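Local coordinates for hypothetical conserved protein (Thermus thermophilus, PDB 3DZM) that is of unknown function but forms a calcium-binding beta-barrel that is a major protein of the outer membrane, at residues Gly24-Val29 against Gly41-Val46; Asn81-Leu86 against Gly106-Phe111; Leu135-Gly140 against Tyr161-Cys166. All blocks are in the same frame, centred on the assembly; numbering follows the deposited sequence.

Interaction 1: Gly24-Val29 against Gly41-Val46; sequences GGQLAV and GVRLGV
The Gln26 amide and the Arg43 guanidinium approach obliquely, neither plane squarely facing the other: they stand 72° apart, with Gln26 NE2 3.8 Å from Arg43 NH1. The closeness of two nitrogens is explained, at least in part, by a shared partner outside the two segments, the carboxylate of Glu14; Arg43 NH1 makes a salt bridge to it and Gln26 NE2 a weak hydrogen bond. The other end of the guanidinium, NH2, makes salt bridges to Asp87 and Asp156, and Tyr104 adds a cation-pi contact. With three carboxylates bound to it, the arginine charge is probably well compensated, and its end is tied to several strands at once. Arg43 reaches this cluster with CG trans to the backbone N (chi1 177°), running out extended before bending at chi3; on the way Arg43 CG lies 3.7 Å from Ala28 CB. Gly45, paired with Ala28, presents only its backbone, and Gly45 CA sits 3.6 Å from Ala28 CB.

Leu27, Val29, Leu44 and Val46 carry the reverse face, which is apolar. Val29 and Leu44 lie side by side pointing the same way, Val29 CG1 4.0 Å from Leu44 CB, while Leu27 and Val46 touch more loosely. Between the two faces run paired backbone bonds: Leu27 N to Val46 O at 2.9 Å with Val46 N to Leu27 O in return, and Val29 N to Leu44 O at 2.8 Å with Leu44 N to Val29 O in return. The strand segments are antiparallel but markedly twisted, 146° between their directions. The charge cluster is a feature of this barrel's interior; the alternation of inward and lipid-facing residues along an antiparallel hairpin, here strands 23-32 and 40-50, is characteristic of transmembrane beta-barrels of the outer membrane.

Interaction 2: Asn81-Leu86 against Gly106-Phe111; sequences NVTLSL and GVRYNF. With C8E ((hydroxyethyloxy)tri(ethyloxy)octane), chain E.
The chi1 of Asn110, -163°, swings CG away from the backbone N and carries the amide across to Asn81 and Thr83. The three side chains form a polar cluster on the inner face of an antiparallel hairpin of the beta-barrel. Asn110 uses both ends of its amide: ND2 donates to Asn81 OD1 at 2.8 Å, from above the Asn81 carbonyl plane, with the two amide planes 51° apart, and OD1 accepts from Thr83 OG1 at 2.8 Å. The rotation of the Asn110 amide is thereby fixed from two sides.

Further along, Arg108 passes obliquely by Ser85, Arg108 NE 4.1 Å from Ser85 CB, and is held by salt bridges to Asp160 and Asp87. Val82, Leu84, Leu86, Val107, Tyr109 and Phe111 make up the largely apolar outer face; Leu84 CD1 meets the Phe111 ring at its edge, 4.3 Å from Phe111 CE2. Backbone bonds join Val82 with Phe111, Leu84 with Tyr109 and Leu86 with Val107, two to each pair. Asn81 also reaches a detergent molecule, which Ser51 and Trp202 bind too: Asn81 ND2 donates to its O21 at 2.8 Å in a nearly straight bond, 175° at the hydrogen.

Interaction 3: Leu135-Gly140 against Tyr161-Cys166; sequences LGLGLG and YYFQAC. With C8E ((hydroxyethyloxy)tri(ethyloxy)octane), chain F.
Gly136 meets its partner Tyr162 with backbone alone, and the tyrosine ring leans obliquely across it, Tyr162 CD1 3.4 Å from Gly136 CA. The two form a non-hydrogen-bonded antiparallel pair, with CG of Tyr162 swung beside the backbone N (chi1 -69°) and the ring reaching over the neighbouring strand; its hydroxyl is hydrogen-bonded to that of Tyr20. Next to this pair, Leu137 N donates to Tyr161 O at 2.9 Å and Tyr161 N to Leu137 O at 2.7 Å, while Phe163 N gives a longer bond of 3.2 Å to Leu135 O.

That same carbonyl oxygen lies in plane at the edge of the Phe163 ring, where Leu137 CD1 also touches, 4.2 Å from Phe163 CE2. Over one face of Tyr161 runs the octyl tail of a detergent molecule, its C5 3.7 Å from Tyr161 CD2. This aromatic patch is consistent with a surface that meets lipid in the membrane. Beyond it Cys166 forms a disulfide with Cys184, and Gln164 touches helix 190-196. Strand 100-117 borders the hairpin along 135-140, bonded at Gly136 and Gly138, and strand 202-213 pairs with strand 151-172 on its other side.

In the fold
The three contacts come one after another along the chain, each a hairpin of consecutive strands in the closed antiparallel sheet. Interactions 1 and 2 lie about 10 Å apart between centres, joined where strand 40-50 borders strand 76-90: Gly45 O probably accepts a hydrogen bond from Ser85 N at 3.0 Å. Interactions 2 and 3 are about 8 Å apart between centres, stitched across strands 100-117 and 127-148. Interactions 1 and 3, about 17 Å apart between centres, do not touch. Together they follow the wall round part of the barrel, while the bound calcium, about 12 Å from the side chain of Asn81, lies beyond one end of interaction 2.

Interaction 1: Gly24-Val29 against Gly41-Val46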
loop_
_atom_site.group_PDB
_atom_site.type_symbol
_atom_site.label_atom_id
_atom_site.label_comp_id
_atom_site.label_asym_id
_atom_site.label_seq_id
_atom_site.Cartn_x
_atom_site.Cartn_y
_atom_site.Cartn_z
ATOM N N GLY A 24 -2.395 6.418 -5.783
ATOM C CA GLY A 24 -1.056 6.700 -5.322
ATOM C C GLY A 24 -0.108 6.379 -6.447
ATOM O O GLY A 24 -0.509 6.424 -7.610
ATOM N N GLY A 25 1.139 6.056 -6.119
ATOM C CA GLY A 25 2.084 5.695 -7.140
ATOM C C GLY A 25 3.178 4.835 -6.584
ATOM O O GLY A 25 3.147 4.507 -5.376
ATOM N N GLN A 26 4.104 4.416 -7.453
ATOM C CA GLN A 26 5.334 3.794 -6.972
ATOM C C GLN A 26 6.578 4.157 -7.760
ATOM O O GLN A 26 6.517 4.447 -8.945
ATOM C CB GLN A 26 5.204 2.268 -6.816
ATOM C CG GLN A 26 5.374 1.512 -8.064
ATOM C CD GLN A 26 6.321 0.323 -7.923
ATOM O OE1 GLN A 26 6.470 -0.297 -6.839
ATOM N NE2 GLN A 26 6.964 -0.014 -9.041
ATOM N N LEU A 27 7.709 4.119 -7.067
ATOM C CA LEU A 27 9.040 4.236 -7.655
ATOM C C LEU A 27 9.807 2.944 -7.395
ATOM O O LEU A 27 9.740 2.367 -6.302
ATOM C CB LEU A 27 9.780 5.394 -7.009
ATOM C CG LEU A 27 9.519 6.696 -7.740
ATOM C CD1 LEU A 27 9.589 7.869 -6.792
ATOM C CD2 LEU A 27 10.530 6.804 -8.838
ATOM N N ALA A 28 10.519 2.469 -8.400
ATOM C CA ALA A 28 11.241 1.213 -8.247
ATOM C C ALA A 28 12.514 1.223 -9.056
ATOM O O ALA A 28 12.658 2.008 -10.002
ATOM C CB ALA A 28 10.356 -0.015 -8.627
ATOM N N VAL A 29 13.450 0.370 -8.640
ATOM C CA VAL A 29 14.618 0.056 -9.443
ATOM C C VAL A 29 14.480 -1.406 -9.829
ATOM O O VAL A 29 14.112 -2.239 -9.005
ATOM C CB VAL A 29 15.958 0.362 -8.701
ATOM C CG1 VAL A 29 16.029 -0.340 -7.327
ATOM C CG2 VAL A 29 17.156 -0.025 -9.561
ATOM N N GLY A 41 14.859 -11.412 -13.026
ATOM C CA GLY A 41 14.719 -9.989 -12.829
ATOM C C GLY A 41 14.428 -9.784 -11.369
ATOM O O GLY A 41 13.838 -10.643 -10.744
ATOM N N VAL A 42 14.868 -8.656 -10.827
ATOM C CA VAL A 42 14.571 -8.257 -9.454
ATOM C C VAL A 42 14.094 -6.812 -9.475
ATOM O O VAL A 42 14.635 -5.995 -10.206
ATOM C CB VAL A 42 15.793 -8.437 -8.581
ATOM C CG1 VAL A 42 15.602 -7.786 -7.266
ATOM C CG2 VAL A 42 16.024 -9.922 -8.382
ATOM N N ARG A 43 13.022 -6.521 -8.735
ATOM C CA ARG A 43 12.511 -5.162 -8.621
ATOM C C ARG A 43 12.382 -4.787 -7.139
ATOM O O ARG A 43 11.772 -5.541 -6.374
ATOM C CB ARG A 43 11.167 -5.008 -9.354
ATOM C CG ARG A 43 10.573 -3.618 -9.205
ATOM C CD ARG A 43 9.345 -3.376 -10.011
ATOM N NE ARG A 43 8.339 -4.365 -9.702
ATOM C CZ ARG A 43 7.109 -4.324 -10.181
ATOM N NH1 ARG A 43 6.771 -3.328 -10.976
ATOM N NH2 ARG A 43 6.234 -5.279 -9.874
ATOM N N LEU A 44 12.989 -3.663 -6.727
ATOM C CA LEU A 44 12.719 -3.074 -5.400
ATOM C C LEU A 44 11.940 -1.808 -5.620
ATOM O O LEU A 44 12.323 -1.003 -6.456
ATOM C CB LEU A 44 13.980 -2.613 -4.699
ATOM C CG LEU A 44 14.884 -3.509 -3.901
ATOM C CD1 LEU A 44 15.228 -4.687 -4.750
ATOM C CD2 LEU A 44 16.116 -2.709 -3.622
ATOM N N GLY A 45 10.876 -1.604 -4.858
ATOM C CA GLY A 45 10.003 -0.488 -5.124
ATOM C C GLY A 45 9.380 0.070 -3.879
ATOM O O GLY A 45 9.243 -0.638 -2.885
ATOM N N VAL A 46 9.011 1.349 -3.931
ATOM C CA VAL A 46 8.287 1.937 -2.820
ATOM C C VAL A 46 7.006 2.547 -3.339
ATOM O O VAL A 46 7.008 3.145 -4.414
ATOM C CB VAL A 46 9.145 2.932 -2.006
ATOM C CG1 VAL A 46 9.695 4.002 -2.884
ATOM C CG2 VAL A 46 8.341 3.510 -0.907
#

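Interaction 2: Asn81-Leu86 against Gly106-Phe111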
loop_
_atom_site.group_PDB
_atom_site.type_symbol
_atom_site.label_atom_id
_atom_site.label_comp_id
_atom_site.label_asym_id
_atom_site.label_seq_id
_atom_site.Cartn_x
_atom_site.Cartn_y
_atom_site.Cartn_z
ATOM N N ASN A 81 -0.939 4.332 2.912
ATOM C CA ASN A 81 -0.058 3.150 2.949
ATOM C C ASN A 81 1.226 3.490 2.286
ATOM O O ASN A 81 1.215 4.063 1.190
ATOM C CB ASN A 81 -0.664 1.930 2.264
ATOM C CG ASN A 81 -1.829 1.372 3.021
ATOM O OD1 ASN A 81 -1.692 0.929 4.142
ATOM N ND2 ASN A 81 -2.979 1.385 2.416
ATOM N N VAL A 82 2.328 3.175 2.968
ATOM C CA VAL A 82 3.655 3.203 2.373
ATOM C C VAL A 82 4.121 1.744 2.346
ATOM O O VAL A 82 4.062 1.051 3.345
ATOM C CB VAL A 82 4.641 4.138 3.144
ATOM C CG1 VAL A 82 6.037 4.105 2.511
ATOM C CG2 VAL A 82 4.116 5.531 3.155
ATOM N N THR A 83 4.557 1.284 1.182
ATOM C CA THR A 83 4.774 -0.127 0.922
ATOM C C THR A 83 6.134 -0.345 0.299
ATOM O O THR A 83 6.402 0.135 -0.812
ATOM C CB THR A 83 3.763 -0.640 -0.097
ATOM O OG1 THR A 83 2.459 -0.127 0.209
ATOM C CG2 THR A 83 3.755 -2.170 -0.129
ATOM N N LEU A 84 6.991 -1.067 1.016
ATOM C CA LEU A 84 8.292 -1.468 0.497
ATOM C C LEU A 84 8.123 -2.858 -0.009
ATOM O O LEU A 84 7.551 -3.712 0.661
ATOM C CB LEU A 84 9.350 -1.435 1.587
ATOM C CG LEU A 84 9.970 -0.053 1.722
ATOM C CD1 LEU A 84 8.909 0.893 2.183
ATOM C CD2 LEU A 84 11.101 -0.067 2.693
ATOM N N SER A 85 8.602 -3.084 -1.213
ATOM C CA SER A 85 8.394 -4.366 -1.849
ATOM C C SER A 85 9.654 -4.890 -2.577
ATOM O O SER A 85 10.475 -4.136 -3.071
ATOM C CB SER A 85 7.184 -4.278 -2.797
ATOM O OG SER A 85 7.648 -4.091 -4.114
ATOM N N LEU A 86 9.795 -6.205 -2.613
ATOM C CA LEU A 86 10.802 -6.868 -3.415
ATOM C C LEU A 86 10.132 -7.959 -4.246
ATOM O O LEU A 86 9.395 -8.770 -3.700
ATOM C CB LEU A 86 11.881 -7.493 -2.532
ATOM C CG LEU A 86 12.814 -8.361 -3.373
ATOM C CD1 LEU A 86 13.906 -7.517 -4.013
ATOM C CD2 LEU A 86 13.410 -9.451 -2.537
ATOM N N GLY A 106 6.546 -11.870 -4.671
ATOM C CA GLY A 106 7.414 -11.175 -3.757
ATOM C C GLY A 106 6.925 -10.990 -2.339
ATOM O O GLY A 106 5.834 -11.388 -1.953
ATOM N N VAL A 107 7.765 -10.325 -1.577
ATOM C CA VAL A 107 7.542 -10.005 -0.185
ATOM C C VAL A 107 7.273 -8.473 -0.063
ATOM O O VAL A 107 7.741 -7.682 -0.877
ATOM C CB VAL A 107 8.795 -10.484 0.599
ATOM C CG1 VAL A 107 9.964 -9.552 0.332
ATOM C CG2 VAL A 107 8.521 -10.617 2.060
ATOM N N ARG A 108 6.478 -8.061 0.913
ATOM C CA ARG A 108 6.169 -6.620 1.118
ATOM C C ARG A 108 6.275 -6.234 2.585
ATOM O O ARG A 108 6.087 -7.067 3.483
ATOM C CB ARG A 108 4.726 -6.273 0.743
ATOM C CG ARG A 108 4.342 -6.397 -0.677
ATOM C CD ARG A 108 4.377 -7.820 -1.127
ATOM N NE ARG A 108 5.265 -7.853 -2.281
ATOM C CZ ARG A 108 4.821 -8.062 -3.496
ATOM N NH1 ARG A 108 5.632 -8.069 -4.519
ATOM N NH2 ARG A 108 3.537 -8.285 -3.647
ATOM N N TYR A 109 6.565 -4.959 2.821
ATOM C CA TYR A 109 6.468 -4.382 4.158
ATOM C C TYR A 109 5.679 -3.093 4.041
ATOM O O TYR A 109 6.091 -2.167 3.348
ATOM C CB TYR A 109 7.855 -4.136 4.779
ATOM C CG TYR A 109 8.781 -5.317 4.666
ATOM C CD1 TYR A 109 8.919 -6.199 5.721
ATOM C CD2 TYR A 109 9.514 -5.577 3.474
ATOM C CE1 TYR A 109 9.785 -7.312 5.622
ATOM C CE2 TYR A 109 10.374 -6.688 3.362
ATOM C CZ TYR A 109 10.499 -7.544 4.447
ATOM O OH TYR A 109 11.311 -8.640 4.402
ATOM N N ASN A 110 4.533 -3.048 4.701
ATOM C CA ASN A 110 3.661 -1.884 4.659
ATOM C C ASN A 110 3.595 -1.061 5.931
ATOM O O ASN A 110 3.497 -1.586 7.055
ATOM C CB ASN A 110 2.255 -2.333 4.332
ATOM C CG ASN A 110 1.379 -1.198 3.869
ATOM O OD1 ASN A 110 1.538 -0.692 2.772
ATOM N ND2 ASN A 110 0.430 -0.818 4.689
ATOM N N PHE A 111 3.614 0.249 5.743
ATOM C CA PHE A 111 3.359 1.184 6.841
ATOM C C PHE A 111 2.006 1.842 6.648
ATOM O O PHE A 111 1.842 2.723 5.826
ATOM C CB PHE A 111 4.545 2.163 7.004
ATOM C CG PHE A 111 5.827 1.454 7.170
ATOM C CD1 PHE A 111 6.280 1.107 8.438
ATOM C CD2 PHE A 111 6.507 0.966 6.052
ATOM C CE1 PHE A 111 7.451 0.371 8.585
ATOM C CE2 PHE A 111 7.667 0.211 6.195
ATOM C CZ PHE A 111 8.142 -0.087 7.455
HETATM C C1 C8E E . -9.849 -9.701 -5.823
HETATM C C2 C8E E . -9.142 -10.106 -4.522
HETATM C C3 C8E E . -9.920 -9.736 -3.252
HETATM C C4 C8E E . -10.422 -10.976 -2.494
HETATM C C5 C8E E . -10.681 -10.749 -1.000
HETATM C C6 C8E E . -12.153 -10.595 -0.586
HETATM C C7 C8E E . -12.492 -9.180 -0.100
HETATM C C8 C8E E . -11.220 -8.340 0.072
HETATM O O9 C8E E . -11.284 -7.351 1.094
HETATM C C10 C8E E . -10.431 -7.665 2.187
HETATM C C11 C8E E . -10.008 -6.430 2.983
HETATM O O12 C8E E . -8.753 -5.949 2.539
HETATM C C13 C8E E . -8.527 -4.595 2.900
HETATM C C14 C8E E . -7.615 -3.865 1.909
HETATM O O15 C8E E . -8.262 -2.695 1.437
HETATM C C16 C8E E . -7.597 -2.092 0.346
HETATM C C17 C8E E . -6.327 -1.388 0.830
HETATM O O18 C8E E . -6.571 -0.029 1.151
HETATM C C19 C8E E . -7.130 0.134 2.433
HETATM C C20 C8E E . -6.157 -0.477 3.435
HETATM O O21 C8E E . -5.201 0.471 3.824
#

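Interaction 3: Leu135-Gly140 against Tyr161-Cys166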
loop_
_atom_site.group_PDB
_atom_site.type_symbol
_atom_site.label_atom_id
_atom_site.label_comp_id
_atom_site.label_asym_id
_atom_site.label_seq_id
_atom_site.Cartn_x
_atom_site.Cartn_y
_atom_site.Cartn_z
ATOM N N LEU A 135 3.778 -7.284 7.459
ATOM C CA LEU A 135 4.532 -8.072 6.524
ATOM C C LEU A 135 3.521 -8.657 5.528
ATOM O O LEU A 135 2.504 -9.167 5.923
ATOM C CB LEU A 135 5.318 -9.147 7.298
ATOM C CG LEU A 135 5.868 -10.307 6.475
ATOM C CD1 LEU A 135 6.962 -9.813 5.539
ATOM C CD2 LEU A 135 6.408 -11.371 7.371
ATOM N N GLY A 136 3.776 -8.515 4.233
ATOM C CA GLY A 136 2.927 -9.102 3.209
ATOM C C GLY A 136 3.581 -10.004 2.161
ATOM O O GLY A 136 4.799 -10.001 1.955
ATOM N N LEU A 137 2.751 -10.791 1.484
ATOM C CA LEU A 137 3.200 -11.565 0.316
ATOM C C LEU A 137 2.339 -11.273 -0.866
ATOM O O LEU A 137 1.186 -10.866 -0.721
ATOM C CB LEU A 137 3.130 -13.036 0.580
ATOM C CG LEU A 137 4.033 -13.474 1.719
ATOM C CD1 LEU A 137 3.681 -14.921 2.169
ATOM C CD2 LEU A 137 5.500 -13.322 1.272
ATOM N N GLY A 138 2.891 -11.480 -2.050
ATOM C CA GLY A 138 2.125 -11.179 -3.242
ATOM C C GLY A 138 2.666 -11.731 -4.530
ATOM O O GLY A 138 3.798 -12.213 -4.631
ATOM N N LEU A 139 1.825 -11.573 -5.536
ATOM C CA LEU A 139 1.880 -12.282 -6.810
ATOM C C LEU A 139 1.483 -11.243 -7.890
ATOM O O LEU A 139 0.654 -10.348 -7.657
ATOM C CB LEU A 139 0.797 -13.373 -6.773
ATOM C CG LEU A 139 1.327 -14.691 -7.229
ATOM C CD1 LEU A 139 2.671 -14.822 -6.578
ATOM C CD2 LEU A 139 0.384 -15.794 -6.815
ATOM N N GLY A 140 2.024 -11.342 -9.083
ATOM C CA GLY A 140 1.488 -10.479 -10.117
ATOM C C GLY A 140 2.131 -10.683 -11.458
ATOM O O GLY A 140 3.060 -11.491 -11.599
ATOM N N TYR A 161 -1.248 -10.065 -0.020
ATOM C CA TYR A 161 -1.927 -10.348 1.229
ATOM C C TYR A 161 -1.069 -9.889 2.411
ATOM O O TYR A 161 0.121 -10.172 2.451
ATOM C CB TYR A 161 -2.227 -11.836 1.375
ATOM C CG TYR A 161 -2.861 -12.121 2.709
ATOM C CD1 TYR A 161 -4.186 -11.770 2.951
ATOM C CD2 TYR A 161 -2.132 -12.685 3.751
ATOM C CE1 TYR A 161 -4.768 -11.995 4.151
ATOM C CE2 TYR A 161 -2.728 -12.926 4.989
ATOM C CZ TYR A 161 -4.044 -12.581 5.168
ATOM O OH TYR A 161 -4.661 -12.801 6.373
ATOM N N TYR A 162 -1.684 -9.210 3.380
ATOM C CA TYR A 162 -0.991 -8.811 4.616
ATOM C C TYR A 162 -1.491 -9.498 5.885
ATOM O O TYR A 162 -2.689 -9.596 6.140
ATOM C CB TYR A 162 -1.051 -7.295 4.803
ATOM C CG TYR A 162 -0.227 -6.535 3.789
ATOM C CD1 TYR A 162 1.125 -6.310 4.005
ATOM C CD2 TYR A 162 -0.792 -6.064 2.601
ATOM C CE1 TYR A 162 1.884 -5.620 3.091
ATOM C CE2 TYR A 162 -0.029 -5.364 1.675
ATOM C CZ TYR A 162 1.306 -5.151 1.932
ATOM O OH TYR A 162 2.087 -4.468 1.050
ATOM N N PHE A 163 -0.549 -9.981 6.677
ATOM C CA PHE A 163 -0.835 -10.547 7.991
ATOM C C PHE A 163 -1.160 -9.465 9.021
ATOM O O PHE A 163 -0.450 -8.469 9.148
ATOM C CB PHE A 163 0.372 -11.364 8.464
ATOM C CG PHE A 163 0.709 -12.491 7.568
ATOM C CD1 PHE A 163 0.073 -13.726 7.710
ATOM C CD2 PHE A 163 1.633 -12.328 6.552
ATOM C CE1 PHE A 163 0.374 -14.792 6.864
ATOM C CE2 PHE A 163 1.936 -13.403 5.672
ATOM C CZ PHE A 163 1.312 -14.625 5.835
ATOM N N GLN A 164 -2.228 -9.667 9.767
ATOM C CA GLN A 164 -2.567 -8.759 10.846
ATOM C C GLN A 164 -1.416 -8.626 11.838
ATOM O O GLN A 164 -0.750 -9.602 12.198
ATOM C CB GLN A 164 -3.842 -9.199 11.579
ATOM C CG GLN A 164 -3.732 -10.586 12.155
ATOM C CD GLN A 164 -4.995 -11.109 12.852
ATOM O OE1 GLN A 164 -6.119 -10.816 12.454
ATOM N NE2 GLN A 164 -4.790 -11.933 13.889
ATOM N N ALA A 165 -1.214 -7.388 12.265
ATOM C CA ALA A 165 -0.160 -7.014 13.164
ATOM C C ALA A 165 -0.734 -6.197 14.319
ATOM O O ALA A 165 -1.939 -6.014 14.425
ATOM C CB ALA A 165 0.807 -6.193 12.415
ATOM N N CYS A 166 0.132 -5.685 15.180
ATOM C CA CYS A 166 -0.318 -4.824 16.265
ATOM C C CYS A 166 -0.799 -3.481 15.712
ATOM O O CYS A 166 -0.392 -3.074 14.625
ATOM C CB CYS A 166 0.811 -4.625 17.291
ATOM S SG CYS A 166 1.140 -6.072 18.310
HETATM C C1 C8E F . -0.556 -14.778 -0.989
HETATM C C2 C8E F . -0.899 -16.064 -0.203
HETATM C C3 C8E F . -0.942 -15.982 1.340
HETATM C C4 C8E F . -2.056 -16.847 1.957
HETATM C C5 C8E F . -3.064 -16.119 2.878
HETATM C C6 C8E F . -3.773 -16.994 3.935
HETATM C C7 C8E F . -4.220 -16.225 5.191
HETATM C C8 C8E F . -4.199 -17.035 6.503
HETATM O O9 C8E F . -3.720 -16.301 7.631
HETATM C C10 C8E F . -4.473 -15.130 7.940
HETATM C C11 C8E F . -3.872 -14.237 9.054
HETATM O O12 C8E F . -4.173 -12.841 8.894
HETATM C C13 C8E F . -5.162 -12.304 9.770
HETATM C C14 C8E F . -6.142 -11.336 9.080
HETATM O O15 C8E F . -6.001 -10.005 9.574
HETATM C C16 C8E F . -7.187 -9.235 9.754
HETATM C C17 C8E F . -7.505 -8.319 8.561
HETATM O O18 C8E F . -8.523 -7.354 8.806
HETATM C C19 C8E F . -8.057 -6.022 8.606
HETATM C C20 C8E F . -9.115 -4.922 8.805
HETATM O O21 C8E F . -8.769 -4.078 9.899
#